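Local coordinates for protein putative phosphosugar isomerase (Silicibacter pomeroyi DSS-3, PDB 3FJ1) that probably binds phosphorylated sugars through its two SIS domains, and is tentatively assigned as a phosphosugar isomerase or aminotransferase of still unproven activity, at residues 199-203 with 322-327. Numbering follows the deposited sequence.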
loop_
_atom_site.group_PDB
_atom_site.type_symbol
_atom_site.label_atom_id
_atom_site.label_comp_id
_atom_site.label_asym_id
_atom_site.label_seq_id
_atom_site.Cartn_x
_atom_site.Cartn_y
_atom_site.Cartn_z
ATOM N N ARG A 199 -18.450 10.488 -17.669
ATOM C CA ARG A 199 -19.675 9.882 -17.163
ATOM C C ARG A 199 -20.308 8.998 -18.264
ATOM O O ARG A 199 -20.758 7.881 -18.001
ATOM C CB ARG A 199 -20.648 10.941 -16.637
ATOM C CG ARG A 199 -20.027 11.931 -15.660
ATOM C CD ARG A 199 -21.019 12.644 -14.759
ATOM N NE ARG A 199 -22.154 13.261 -15.463
ATOM C CZ ARG A 199 -22.212 14.509 -15.905
ATOM N NH1 ARG A 199 -21.199 15.330 -15.801
ATOM N NH2 ARG A 199 -23.311 14.934 -16.497
ATOM N N VAL A 200 -20.340 9.498 -19.496
ATOM C CA VAL A 200 -20.812 8.684 -20.628
ATOM C C VAL A 200 -19.959 7.403 -20.802
ATOM O O VAL A 200 -20.509 6.319 -21.011
ATOM C CB VAL A 200 -20.832 9.502 -21.947
ATOM C CG1 VAL A 200 -21.170 8.617 -23.127
ATOM C CG2 VAL A 200 -21.823 10.647 -21.794
ATOM N N ALA A 201 -18.638 7.532 -20.712
ATOM C CA ALA A 201 -17.721 6.386 -20.881
ATOM C C ALA A 201 -17.955 5.346 -19.810
ATOM O O ALA A 201 -17.981 4.155 -20.108
ATOM C CB ALA A 201 -16.248 6.790 -20.863
ATOM N N ILE A 202 -18.079 5.805 -18.566
ATOM C CA ILE A 202 -18.333 4.883 -17.446
ATOM C C ILE A 202 -19.719 4.250 -17.573
ATOM O O ILE A 202 -19.884 3.038 -17.346
ATOM C CB ILE A 202 -18.142 5.568 -16.048
ATOM C CG1 ILE A 202 -16.703 6.018 -15.863
ATOM C CG2 ILE A 202 -18.535 4.595 -14.930
ATOM C CD1 ILE A 202 -16.499 6.983 -14.720
ATOM N N GLY A 203 -20.720 5.040 -17.957
ATOM C CA GLY A 203 -22.046 4.486 -18.177
ATOM C C GLY A 203 -22.034 3.372 -19.212
ATOM O O GLY A 203 -22.748 2.387 -19.084
ATOM N N ALA A 322 -22.289 13.395 -9.934
ATOM C CA ALA A 322 -23.135 13.620 -11.098
ATOM C C ALA A 322 -23.468 12.275 -11.765
ATOM O O ALA A 322 -24.583 12.066 -12.214
ATOM C CB ALA A 322 -22.455 14.557 -12.091
ATOM N N PHE A 323 -22.473 11.400 -11.872
ATOM C CA PHE A 323 -22.644 10.075 -12.471
ATOM C C PHE A 323 -23.718 9.283 -11.738
ATOM O O PHE A 323 -24.631 8.681 -12.357
ATOM C CB PHE A 323 -21.323 9.311 -12.416
ATOM C CG PHE A 323 -21.436 7.904 -12.886
ATOM C CD1 PHE A 323 -21.514 7.614 -14.234
ATOM C CD2 PHE A 323 -21.504 6.854 -11.983
ATOM C CE1 PHE A 323 -21.648 6.278 -14.681
ATOM C CE2 PHE A 323 -21.647 5.510 -12.443
ATOM C CZ PHE A 323 -21.701 5.247 -13.772
ATOM N N ALA A 324 -23.620 9.268 -10.415
ATOM C CA ALA A 324 -24.554 8.506 -9.617
ATOM C C ALA A 324 -25.959 9.105 -9.635
ATOM O O ALA A 324 -26.940 8.371 -9.853
ATOM C CB ALA A 324 -24.048 8.371 -8.151
ATOM N N SER A 325 -26.063 10.418 -9.429
ATOM C CA SER A 325 -27.386 11.050 -9.328
ATOM C C SER A 325 -28.176 10.964 -10.644
ATOM O O SER A 325 -29.373 10.689 -10.631
ATOM C CB SER A 325 -27.309 12.487 -8.793
ATOM O OG SER A 325 -26.411 13.295 -9.538
ATOM N N GLU A 326 -27.517 11.137 -11.776
ATOM C CA GLU A 326 -28.226 11.048 -13.043
ATOM C C GLU A 326 -28.604 9.592 -13.399
ATOM O O GLU A 326 -29.403 9.381 -14.303
ATOM C CB GLU A 326 -27.437 11.731 -14.163
ATOM C CG GLU A 326 -26.229 10.980 -14.639
ATOM C CD GLU A 326 -25.291 11.855 -15.459
ATOM O OE1 GLU A 326 -25.647 13.032 -15.730
ATOM O OE2 GLU A 326 -24.224 11.352 -15.865
ATOM N N ARG A 327 -28.046 8.608 -12.691
ATOM C CA ARG A 327 -28.403 7.186 -12.864
ATOM C C ARG A 327 -29.238 6.622 -11.707
ATOM O O ARG A 327 -29.374 5.402 -11.562
ATOM C CB ARG A 327 -27.142 6.344 -13.067
ATOM C CG ARG A 327 -26.612 6.526 -14.454
ATOM C CD ARG A 327 -25.208 6.016 -14.694
ATOM N NE ARG A 327 -24.822 6.377 -16.062
ATOM C CZ ARG A 327 -24.453 7.602 -16.445
ATOM N NH1 ARG A 327 -24.395 8.600 -15.583
ATOM N NH2 ARG A 327 -24.141 7.846 -17.705
#
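A bend at chi3 (-51°) swings the guanidinium of Arg-199 toward Glu-326, whose CG lies between its own backbone N and carbonyl carbon (chi1 74°) and sends an extended chain back to meet it. The pairing ties helix 196-204 to the C-terminal end of helix 308-326 in the second SIS domain, an alpha/beta fold around a parallel five-stranded sheet. Arg-199 grips the carboxylate side-on: NE reaches Glu-326 OE2 at 2.8 Å, nearly straight but from above the carboxylate plane, while NH2 reaches OE1 on its syn side at 3.1 Å. Ala-322 suits its place because its small CB fits over one face of this guanidinium. Asp-194 holds the remaining nitrogen, NH1, so an alanine here would probably leave both acids without their shared partner. Alongside the salt bridge, Phe-323 supplies the greasy part of the interface: branched Ile-202 turns its CG2 to the ring, 3.4 Å from Phe-323 CZ, and the ring edge faces the backbone of Gly-203, where a CB would come too close to Arg-327 NH2. Arg-327 lies across Phe-323, its CD over one ring face toward the rim and CE1 over a face of its guanidinium. Long and rich in donors, it lets NH1 serve two acceptors: Glu-326 OE2 on the anti side, at 2.8 Å, and Phe-323 O, in the carbonyl plane, at 3.2 Å.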